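Local coordinates for protein cycloalternan-forming enzyme (Listeria monocytogenes serovar 1/2a, PDB 5F7U) that belongs to the glycoside hydrolase family 31 enzymes, with a TIM-barrel domain, surrounding beta domains and a carbohydrate-binding module, and carries bound glycans and magnesium ions, at residues 356-365 with 702-713; 820-828 with 839-847. The protein carries 1 engineered substitution. One frame throughout, in Å; residues are numbered along the deposited sequence. Where two conformers were deposited one is given.

Contact 1. Residues 356-365 with 702-713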
loop_
_atom_site.group_PDB
_atom_site.type_symbol
_atom_site.label_atom_id
_atom_site.label_comp_id
_atom_site.label_asym_id
_atom_site.label_seq_id
_atom_site.Cartn_x
_atom_site.Cartn_y
_atom_site.Cartn_z
ATOM N N LYS A 356 -7.635 -12.649 1.442
ATOM C CA LYS A 356 -7.724 -11.786 0.275
ATOM C C LYS A 356 -8.292 -10.436 0.648
ATOM O O LYS A 356 -9.097 -10.319 1.578
ATOM C CB LYS A 356 -8.637 -12.414 -0.788
ATOM C CG LYS A 356 -8.260 -13.821 -1.210
ATOM C CD LYS A 356 -6.993 -13.800 -2.032
ATOM C CE LYS A 356 -6.329 -15.175 -1.982
ATOM N NZ LYS A 356 -5.277 -15.186 -3.018
ATOM N N THR A 357 -7.900 -9.415 -0.112
ATOM C CA THR A 357 -8.600 -8.150 -0.074
ATOM C C THR A 357 -10.069 -8.367 -0.436
ATOM O O THR A 357 -10.376 -9.094 -1.374
ATOM C CB THR A 357 -7.960 -7.181 -1.085
ATOM O OG1 THR A 357 -6.707 -6.747 -0.549
ATOM C CG2 THR A 357 -8.806 -5.955 -1.306
ATOM N N THR A 358 -10.969 -7.725 0.308
ATOM C CA THR A 358 -12.397 -7.762 -0.046
ATOM C C THR A 358 -12.710 -6.647 -1.041
ATOM O O THR A 358 -12.498 -5.474 -0.733
ATOM C CB THR A 358 -13.269 -7.582 1.217
ATOM O OG1 THR A 358 -12.956 -8.626 2.141
ATOM C CG2 THR A 358 -14.771 -7.630 0.874
ATOM N N LEU A 359 -13.224 -7.009 -2.210
ATOM C CA LEU A 359 -13.638 -5.978 -3.184
ATOM C C LEU A 359 -14.615 -4.984 -2.577
ATOM O O LEU A 359 -15.645 -5.368 -2.008
ATOM C CB LEU A 359 -14.248 -6.607 -4.447
ATOM C CG LEU A 359 -14.665 -5.605 -5.538
ATOM C CD1 LEU A 359 -13.483 -4.805 -6.087
ATOM C CD2 LEU A 359 -15.392 -6.361 -6.646
ATOM N N LEU A 360 -14.302 -3.701 -2.719
ATOM C CA LEU A 360 -15.186 -2.626 -2.267
ATOM C C LEU A 360 -16.024 -2.111 -3.428
ATOM O O LEU A 360 -15.612 -2.278 -4.574
ATOM C CB LEU A 360 -14.326 -1.488 -1.700
ATOM C CG LEU A 360 -13.489 -1.833 -0.451
ATOM C CD1 LEU A 360 -12.714 -0.598 -0.043
ATOM C CD2 LEU A 360 -14.322 -2.346 0.735
ATOM N N PRO A 361 -17.188 -1.481 -3.143
ATOM C CA PRO A 361 -17.950 -0.863 -4.236
ATOM C C PRO A 361 -17.179 0.211 -4.967
ATOM O O PRO A 361 -16.242 0.799 -4.412
ATOM C CB PRO A 361 -19.188 -0.263 -3.564
ATOM C CG PRO A 361 -19.025 -0.442 -2.122
ATOM C CD PRO A 361 -17.839 -1.301 -1.827
ATOM N N LYS A 362 -17.576 0.454 -6.218
ATOM C CA LYS A 362 -16.904 1.449 -7.042
ATOM C C LYS A 362 -16.826 2.833 -6.419
ATOM O O LYS A 362 -15.850 3.554 -6.625
ATOM C CB LYS A 362 -17.572 1.530 -8.411
ATOM C CG LYS A 362 -16.740 2.319 -9.417
ATOM C CD LYS A 362 -17.067 1.826 -10.817
ATOM C CE LYS A 362 -17.971 2.735 -11.564
ATOM N NZ LYS A 362 -18.165 1.983 -12.870
ATOM N N TRP A 363 -17.835 3.212 -5.638
ATOM C CA TRP A 363 -17.803 4.533 -5.002
ATOM C C TRP A 363 -16.601 4.781 -4.106
ATOM O O TRP A 363 -16.165 5.917 -3.963
ATOM C CB TRP A 363 -19.105 4.852 -4.254
ATOM C CG TRP A 363 -19.322 4.180 -2.909
ATOM C CD1 TRP A 363 -20.085 3.062 -2.665
ATOM C CD2 TRP A 363 -18.815 4.610 -1.632
ATOM N NE1 TRP A 363 -20.068 2.766 -1.323
ATOM C CE2 TRP A 363 -19.314 3.704 -0.660
ATOM C CE3 TRP A 363 -18.005 5.680 -1.212
ATOM C CZ2 TRP A 363 -19.017 3.829 0.711
ATOM C CZ3 TRP A 363 -17.702 5.806 0.159
ATOM C CH2 TRP A 363 -18.214 4.875 1.104
ATOM N N ALA A 364 -16.046 3.713 -3.540
ATOM C CA ALA A 364 -14.850 3.846 -2.723
ATOM C C ALA A 364 -13.642 4.376 -3.516
ATOM O O ALA A 364 -12.702 4.900 -2.915
ATOM C CB ALA A 364 -14.531 2.518 -2.043
ATOM N N PHE A 365 -13.698 4.264 -4.845
ATOM C CA PHE A 365 -12.584 4.648 -5.737
ATOM C C PHE A 365 -12.698 6.026 -6.385
ATOM O O PHE A 365 -11.848 6.403 -7.203
ATOM C CB PHE A 365 -12.340 3.514 -6.737
ATOM C CG PHE A 365 -11.948 2.255 -6.040
ATOM C CD1 PHE A 365 -10.630 2.070 -5.617
ATOM C CD2 PHE A 365 -12.918 1.309 -5.690
ATOM C CE1 PHE A 365 -10.266 0.944 -4.878
ATOM C CE2 PHE A 365 -12.570 0.183 -4.956
ATOM C CZ PHE A 365 -11.239 -0.008 -4.555
ATOM N N LEU A 702 -11.682 5.523 -14.288
ATOM C CA LEU A 702 -12.354 4.680 -13.283
ATOM C C LEU A 702 -12.657 3.241 -13.742
ATOM O O LEU A 702 -12.521 2.325 -12.924
ATOM C CB LEU A 702 -13.577 5.380 -12.654
ATOM C CG LEU A 702 -14.211 4.718 -11.419
ATOM C CD1 LEU A 702 -13.229 4.543 -10.263
ATOM C CD2 LEU A 702 -15.412 5.550 -10.968
ATOM N N PRO A 703 -13.019 3.016 -15.037
ATOM C CA PRO A 703 -13.227 1.595 -15.403
ATOM C C PRO A 703 -11.948 0.739 -15.294
ATOM O O PRO A 703 -12.026 -0.426 -14.885
ATOM C CB PRO A 703 -13.726 1.681 -16.852
ATOM C CG PRO A 703 -14.446 2.996 -16.882
ATOM C CD PRO A 703 -13.512 3.907 -16.105
ATOM N N TYR A 704 -10.805 1.338 -15.622
ATOM C CA TYR A 704 -9.486 0.715 -15.487
ATOM C C TYR A 704 -9.119 0.544 -14.011
ATOM O O TYR A 704 -8.674 -0.535 -13.597
ATOM C CB TYR A 704 -8.447 1.590 -16.205
ATOM C CG TYR A 704 -6.989 1.232 -15.989
ATOM C CD1 TYR A 704 -6.370 0.267 -16.784
ATOM C CD2 TYR A 704 -6.218 1.886 -15.005
ATOM C CE1 TYR A 704 -5.027 -0.052 -16.617
ATOM C CE2 TYR A 704 -4.869 1.547 -14.794
ATOM C CZ TYR A 704 -4.284 0.594 -15.619
ATOM O OH TYR A 704 -2.955 0.245 -15.461
ATOM N N ILE A 705 -9.293 1.618 -13.237
ATOM C CA ILE A 705 -8.993 1.599 -11.796
ATOM C C ILE A 705 -9.815 0.535 -11.071
ATOM O O ILE A 705 -9.281 -0.231 -10.258
ATOM C CB ILE A 705 -9.208 2.998 -11.166
ATOM C CG1 ILE A 705 -8.168 3.989 -11.743
ATOM C CG2 ILE A 705 -9.179 2.942 -9.625
ATOM C CD1 ILE A 705 -8.436 5.445 -11.361
ATOM N N TYR A 706 -11.103 0.456 -11.398
ATOM C CA TYR A 706 -11.954 -0.486 -10.687
ATOM C C TYR A 706 -11.685 -1.921 -11.116
ATOM O O TYR A 706 -11.775 -2.842 -10.302
ATOM C CB TYR A 706 -13.433 -0.116 -10.824
ATOM C CG TYR A 706 -14.314 -0.798 -9.799
ATOM C CD1 TYR A 706 -13.992 -0.764 -8.420
ATOM C CD2 TYR A 706 -15.455 -1.499 -10.189
ATOM C CE1 TYR A 706 -14.784 -1.392 -7.481
ATOM C CE2 TYR A 706 -16.275 -2.121 -9.246
ATOM C CZ TYR A 706 -15.933 -2.075 -7.900
ATOM O OH TYR A 706 -16.745 -2.710 -6.982
ATOM N N THR A 707 -11.330 -2.119 -12.392
ATOM C CA THR A 707 -10.893 -3.455 -12.807
ATOM C C THR A 707 -9.634 -3.849 -12.034
ATOM O O THR A 707 -9.494 -5.008 -11.624
ATOM C CB THR A 707 -10.668 -3.539 -14.332
ATOM O OG1 THR A 707 -11.899 -3.248 -14.992
ATOM C CG2 THR A 707 -10.225 -4.950 -14.773
ATOM N N ALA A 708 -8.726 -2.894 -11.837
ATOM C CA ALA A 708 -7.521 -3.184 -11.035
ATOM C C ALA A 708 -7.882 -3.520 -9.587
ATOM O O ALA A 708 -7.267 -4.402 -8.986
ATOM C CB ALA A 708 -6.523 -2.032 -11.089
ATOM N N ALA A 709 -8.893 -2.849 -9.044
ATOM C CA ALA A 709 -9.357 -3.151 -7.682
ATOM C C ALA A 709 -9.855 -4.606 -7.579
ATOM O O ALA A 709 -9.545 -5.316 -6.614
ATOM C CB ALA A 709 -10.448 -2.174 -7.260
ATOM N N LYS A 710 -10.570 -5.064 -8.598
ATOM C CA LYS A 710 -11.039 -6.444 -8.637
ATOM C C LYS A 710 -9.873 -7.415 -8.772
ATOM O O LYS A 710 -9.899 -8.480 -8.160
ATOM C CB LYS A 710 -12.048 -6.629 -9.790
ATOM C CG LYS A 710 -12.500 -8.060 -10.065
ATOM C CD LYS A 710 -13.516 -8.556 -9.058
ATOM C CE LYS A 710 -14.536 -9.507 -9.681
ATOM N NZ LYS A 710 -13.944 -10.524 -10.601
ATOM N N ASP A 711 -8.861 -7.037 -9.559
ATOM C CA ASP A 711 -7.667 -7.876 -9.724
ATOM C C ASP A 711 -6.901 -8.037 -8.407
ATOM O O ASP A 711 -6.305 -9.087 -8.149
ATOM C CB ASP A 711 -6.736 -7.346 -10.805
ATOM C CG ASP A 711 -5.834 -8.446 -11.388
ATOM O OD1 ASP A 711 -6.318 -9.582 -11.596
ATOM O OD2 ASP A 711 -4.654 -8.162 -11.661
ATOM N N THR A 712 -6.922 -7.002 -7.572
ATOM C CA THR A 712 -6.367 -7.148 -6.207
ATOM C C THR A 712 -7.124 -8.232 -5.433
ATOM O O THR A 712 -6.517 -9.107 -4.808
ATOM C CB THR A 712 -6.467 -5.839 -5.413
ATOM O OG1 THR A 712 -5.640 -4.845 -6.014
ATOM C CG2 THR A 712 -6.007 -6.075 -3.953
ATOM N N ALA A 713 -8.448 -8.146 -5.464
ATOM C CA ALA A 713 -9.300 -9.036 -4.668
ATOM C C ALA A 713 -9.196 -10.470 -5.168
ATOM O O ALA A 713 -9.161 -11.413 -4.358
ATOM C CB ALA A 713 -10.749 -8.556 -4.690
HETATM O O HOH W 1 -5.987 -9.897 -2.186
HETATM O O HOH W 2 -11.729 -11.330 -2.271
#

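Contact 2. Residues 820-828 with 839-847. With MG (magnesium ion), chain K.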
loop_
_atom_site.group_PDB
_atom_site.type_symbol
_atom_site.label_atom_id
_atom_site.label_comp_id
_atom_site.label_asym_id
_atom_site.label_seq_id
_atom_site.Cartn_x
_atom_site.Cartn_y
_atom_site.Cartn_z
ATOM N N LEU A 820 -22.439 6.431 -11.163
ATOM C CA LEU A 820 -21.765 5.150 -11.334
ATOM C C LEU A 820 -22.659 4.041 -11.897
ATOM O O LEU A 820 -22.215 2.890 -11.982
ATOM C CB LEU A 820 -21.130 4.719 -10.002
ATOM C CG LEU A 820 -20.304 5.787 -9.268
ATOM C CD1 LEU A 820 -19.832 5.217 -7.943
ATOM C CD2 LEU A 820 -19.126 6.289 -10.084
ATOM N N LYS A 821 -23.887 4.397 -12.292
ATOM C CA LYS A 821 -24.853 3.440 -12.851
ATOM C C LYS A 821 -24.759 3.297 -14.370
ATOM O O LYS A 821 -25.418 2.423 -14.949
ATOM C CB LYS A 821 -26.296 3.809 -12.463
ATOM C CG LYS A 821 -26.638 3.619 -10.989
ATOM C CD LYS A 821 -28.154 3.536 -10.802
ATOM C CE LYS A 821 -28.567 3.428 -9.336
ATOM N NZ LYS A 821 -27.984 2.239 -8.632
ATOM N N SER A 822 -23.987 4.170 -15.015
ATOM C CA SER A 822 -23.843 4.160 -16.482
ATOM C C SER A 822 -22.520 4.772 -16.916
ATOM O O SER A 822 -21.893 5.508 -16.154
ATOM C CB SER A 822 -24.994 4.931 -17.149
ATOM O OG SER A 822 -24.924 6.311 -16.816
ATOM N N TYR A 823 -22.098 4.457 -18.136
ATOM C CA TYR A 823 -20.976 5.156 -18.751
ATOM C C TYR A 823 -21.516 6.259 -19.635
ATOM O O TYR A 823 -22.666 6.194 -20.105
ATOM C CB TYR A 823 -20.137 4.211 -19.635
ATOM C CG TYR A 823 -19.673 2.941 -18.939
ATOM C CD1 TYR A 823 -18.727 2.983 -17.905
ATOM C CD2 TYR A 823 -20.186 1.695 -19.312
ATOM C CE1 TYR A 823 -18.311 1.817 -17.265
ATOM C CE2 TYR A 823 -19.768 0.525 -18.683
ATOM C CZ TYR A 823 -18.828 0.592 -17.662
ATOM O OH TYR A 823 -18.428 -0.557 -17.002
ATOM N N ASP A 824 -20.672 7.242 -19.907
ATOM C CA ASP A 824 -20.953 8.219 -20.944
ATOM C C ASP A 824 -20.563 7.532 -22.271
ATOM O O ASP A 824 -21.405 6.837 -22.865
ATOM C CB ASP A 824 -20.222 9.536 -20.651
ATOM C CG ASP A 824 -20.623 10.672 -21.587
ATOM O OD1 ASP A 824 -21.282 10.435 -22.620
ATOM O OD2 ASP A 824 -20.259 11.830 -21.289
ATOM N N ASN A 825 -19.298 7.666 -22.677
ATOM C CA ASN A 825 -18.737 6.904 -23.806
ATOM C C ASN A 825 -17.715 5.888 -23.316
ATOM O O ASN A 825 -16.579 6.257 -22.955
ATOM C CB ASN A 825 -18.086 7.822 -24.843
ATOM C CG ASN A 825 -19.063 8.806 -25.456
ATOM O OD1 ASN A 825 -20.202 8.461 -25.759
ATOM N ND2 ASN A 825 -18.611 10.030 -25.672
ATOM N N LEU A 826 -18.108 4.621 -23.272
ATOM C CA LEU A 826 -17.157 3.572 -22.853
ATOM C C LEU A 826 -16.128 3.429 -23.969
ATOM O O LEU A 826 -16.494 3.226 -25.140
ATOM C CB LEU A 826 -17.874 2.260 -22.586
ATOM C CG LEU A 826 -17.055 1.019 -22.240
ATOM C CD1 LEU A 826 -16.320 1.195 -20.921
ATOM C CD2 LEU A 826 -18.025 -0.154 -22.169
ATOM N N THR A 827 -14.857 3.535 -23.586
ATOM C CA THR A 827 -13.739 3.713 -24.510
ATOM C C THR A 827 -12.610 2.776 -24.109
ATOM O O THR A 827 -12.426 2.533 -22.922
ATOM C CB THR A 827 -13.261 5.183 -24.511
ATOM O OG1 THR A 827 -14.352 6.037 -24.889
ATOM C CG2 THR A 827 -12.104 5.427 -25.496
ATOM N N PHE A 828 -11.887 2.219 -25.086
ATOM C CA PHE A 828 -10.701 1.423 -24.774
ATOM C C PHE A 828 -9.515 2.009 -25.510
ATOM O O PHE A 828 -9.494 2.007 -26.750
ATOM C CB PHE A 828 -10.879 -0.058 -25.151
ATOM C CG PHE A 828 -11.964 -0.744 -24.379
ATOM C CD1 PHE A 828 -13.291 -0.665 -24.806
ATOM C CD2 PHE A 828 -11.665 -1.467 -23.215
ATOM C CE1 PHE A 828 -14.311 -1.272 -24.076
ATOM C CE2 PHE A 828 -12.679 -2.102 -22.503
ATOM C CZ PHE A 828 -14.001 -1.986 -22.927
ATOM N N SER A 839 -9.077 -8.505 -19.476
ATOM C CA SER A 839 -10.386 -8.861 -18.937
ATOM C C SER A 839 -10.935 -7.647 -18.211
ATOM O O SER A 839 -10.444 -7.297 -17.130
ATOM C CB SER A 839 -10.258 -10.042 -17.969
ATOM O OG SER A 839 -11.498 -10.703 -17.789
ATOM N N PHE A 840 -11.932 -6.997 -18.812
ATOM C CA PHE A 840 -12.563 -5.814 -18.234
ATOM C C PHE A 840 -13.721 -6.192 -17.292
ATOM O O PHE A 840 -14.610 -6.947 -17.667
ATOM C CB PHE A 840 -13.056 -4.914 -19.379
ATOM C CG PHE A 840 -13.929 -3.782 -18.945
ATOM C CD1 PHE A 840 -13.521 -2.884 -17.943
ATOM C CD2 PHE A 840 -15.182 -3.596 -19.553
ATOM C CE1 PHE A 840 -14.342 -1.839 -17.552
ATOM C CE2 PHE A 840 -15.998 -2.537 -19.176
ATOM C CZ PHE A 840 -15.584 -1.670 -18.166
ATOM N N TYR A 841 -13.687 -5.650 -16.076
ATOM C CA TYR A 841 -14.762 -5.830 -15.113
ATOM C C TYR A 841 -15.847 -4.790 -15.335
ATOM O O TYR A 841 -15.707 -3.625 -14.938
ATOM C CB TYR A 841 -14.203 -5.713 -13.698
ATOM C CG TYR A 841 -15.195 -5.979 -12.585
ATOM C CD1 TYR A 841 -16.036 -7.100 -12.608
ATOM C CD2 TYR A 841 -15.256 -5.122 -11.483
ATOM C CE1 TYR A 841 -16.934 -7.339 -11.572
ATOM C CE2 TYR A 841 -16.137 -5.356 -10.438
ATOM C CZ TYR A 841 -16.971 -6.457 -10.487
ATOM O OH TYR A 841 -17.837 -6.672 -9.447
ATOM N N ASP A 842 -16.933 -5.215 -15.969
ATOM C CA ASP A 842 -17.958 -4.279 -16.383
ATOM C C ASP A 842 -19.007 -4.144 -15.261
ATOM O O ASP A 842 -20.071 -4.768 -15.304
ATOM C CB ASP A 842 -18.531 -4.731 -17.728
ATOM C CG ASP A 842 -19.579 -3.786 -18.288
ATOM O OD1 ASP A 842 -19.864 -2.736 -17.690
ATOM O OD2 ASP A 842 -20.129 -4.132 -19.345
ATOM N N ASP A 843 -18.674 -3.314 -14.268
ATOM C CA ASP A 843 -19.499 -3.114 -13.063
ATOM C C ASP A 843 -20.867 -2.510 -13.390
ATOM O O ASP A 843 -21.851 -2.770 -12.685
ATOM C CB ASP A 843 -18.776 -2.203 -12.047
ATOM C CG ASP A 843 -19.509 -2.106 -10.702
ATOM O OD1 ASP A 843 -19.814 -3.157 -10.090
ATOM O OD2 ASP A 843 -19.778 -0.972 -10.231
ATOM N N VAL A 844 -20.925 -1.689 -14.436
ATOM C CA VAL A 844 -22.179 -1.047 -14.858
ATOM C C VAL A 844 -23.207 -2.105 -15.252
ATOM O O VAL A 844 -24.405 -1.947 -14.982
ATOM C CB VAL A 844 -21.922 0.036 -15.951
ATOM C CG1 VAL A 844 -23.187 0.450 -16.720
ATOM C CG2 VAL A 844 -21.274 1.264 -15.316
ATOM N N ASN A 845 -22.726 -3.192 -15.847
ATOM C CA ASN A 845 -23.579 -4.220 -16.415
ATOM C C ASN A 845 -23.462 -5.571 -15.702
ATOM O O ASN A 845 -23.168 -6.596 -16.327
ATOM C CB ASN A 845 -23.312 -4.343 -17.920
ATOM C CG ASN A 845 -23.535 -3.036 -18.662
ATOM O OD1 ASN A 845 -22.589 -2.421 -19.167
ATOM N ND2 ASN A 845 -24.781 -2.613 -18.746
ATOM N N GLY A 846 -23.689 -5.551 -14.393
ATOM C CA GLY A 846 -23.834 -6.772 -13.590
ATOM C C GLY A 846 -22.523 -7.462 -13.263
ATOM O O GLY A 846 -22.517 -8.624 -12.844
ATOM N N GLY A 847 -21.418 -6.753 -13.476
ATOM C CA GLY A 847 -20.100 -7.284 -13.172
ATOM C C GLY A 847 -19.591 -8.324 -14.159
ATOM O O GLY A 847 -18.732 -9.126 -13.804
HETATM MG MG MG K . -23.307 5.959 -22.185
HETATM O O HOH W 3 -20.415 0.909 -12.020
HETATM O O HOH W 4 -26.069 -0.190 -13.247
HETATM O O HOH W 5 -16.976 -0.380 -14.688
HETATM O O HOH W 6 -22.730 3.944 -22.522
HETATM O O HOH W 7 -24.060 5.630 -24.644
HETATM O O HOH W 8 -25.285 5.054 -21.071
#

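Contact 1. Residues 356-365 with 702-713
Tyr-706 lies at the centre of the packing between the loop leading into barrel strand 367-369 and helix 702-715. With its CG swung anti to the backbone N (chi1 -163°), the ring leaves the helix and slides in beside the loop. Lys-362 covers one face: its CB stands 3.9 Å from the ring centroid, almost on the normal, and CD continues over the rim at CD2. At the edge of the ring Tyr-706 OH donates to Leu-360 O at 2.7 Å, the one direct hydrogen bond between the segments. Phe-365 comes in across this ring at about a right angle as a side chain, the two planes inclined at 53°, with its CD2 3.6 Å from Tyr-706 CD1. One face of the phenylalanine takes Ala-709 CB, a CH-pi contact, while Phe-365 CB rests on Leu-702 CD1. Leu-359 fills the next gap along the helix, CD1 lying 3.9 Å from Tyr-706 CE1 and CB meeting the methyl of Ala-713.

Toward Lys-356 the contact becomes wetter, with Lys-356 and Ala-713 partly exposed, although Thr-357 O still lies 3.4 Å from Ala-713 CB. Thr-357 and Thr-712 touch through the Thr-712 methyl, whereas their backbones are linked by a water that accepts from Thr-357 N and donates to Thr-712 O at 2.8 Å. The two lysines here turn their ammonium groups elsewhere: Lys-356 NZ to Thr-351 and Asp-352, Lys-710 NZ to Asp-714, leaving Lys-710 CD to lie against Leu-359 CD2.

The contact lies in the family 31 TIM-barrel region and seats helix 702-715 against the loop before barrel strand 367-369. The chemistry implies an interface held by apolar surface and aliphatic lysine stem, with a buried phenol satisfied by a backbone carbonyl.

Contact 2. Residues 820-828 with 839-847
Val-844 and Leu-826 sandwich the ring of Tyr-823. On one face Val-844 CG2 sits 3.6 Å from the ring centroid; on the opposite face Leu-826 CD1 stands over the centre. The valine runs antiparallel alongside the tyrosine, and its CG1, anti to the valine's own backbone N (chi1 163°), touches Lys-821 O and the CA of Ser-822. At the rim of the ring, Tyr-823 OH donates to Asp-842 OD1 at 2.7 Å. The carboxylate is met from above its plane, and ring and carboxylate are turned 35° apart. The same hydroxyl accepts from a water, so two bonds grip it, and the other carboxylate oxygen, Asp-842 OD2, makes a salt bridge with Arg-850.

Phe-840 approaches from the opposite direction, with Tyr-823 OH at its edge, 3.3 Å from Phe-840 CZ. Phe-828 presents its own edge to the Phe-840 face in a T-shaped pair, planes at 87° and centroids 5.6 Å apart. Strands 825-830 and 835-842 belong to two different sheets here, and these aromatics, with Leu-826, fill the space between them. Residues 839-847 turn through an inverse gamma turn centred on Asp-842, with Val-844 two residues on, against the Tyr-823 face.

Away from the rings, water does the joining: one molecule donates to both Leu-820 O and Asp-843 OD2, another to Lys-821 O and Val-844 O. On the outer side of the 820-828 segment, the carbonyl oxygens Tyr-823 O and Asp-824 O both bind the same magnesium ion, each at 2.2 Å, and three waters also bind it.

How the contacts relate
Contact 1 is the more deeply buried, belonging to the TIM-barrel region, while contact 2 is partly buried and lies farther from the chain centre, between two beta sheets beside a magnesium ion. They meet along helix 702-715: Thr-707 OG1 probably hydrogen-bonds to Tyr-841 N, and Tyr-706 packs against Tyr-841. Phe-840 also lies on Pro-703 and Thr-707, so strand 835-842 packs on a neighbouring side of the helix from the 356-365 loop. Each contact uses a tyrosine hydroxyl as donor, but the acceptor is a backbone carbonyl in contact 1 and a carboxylate, itself paired with arginine, in contact 2, where water and metal take a larger share.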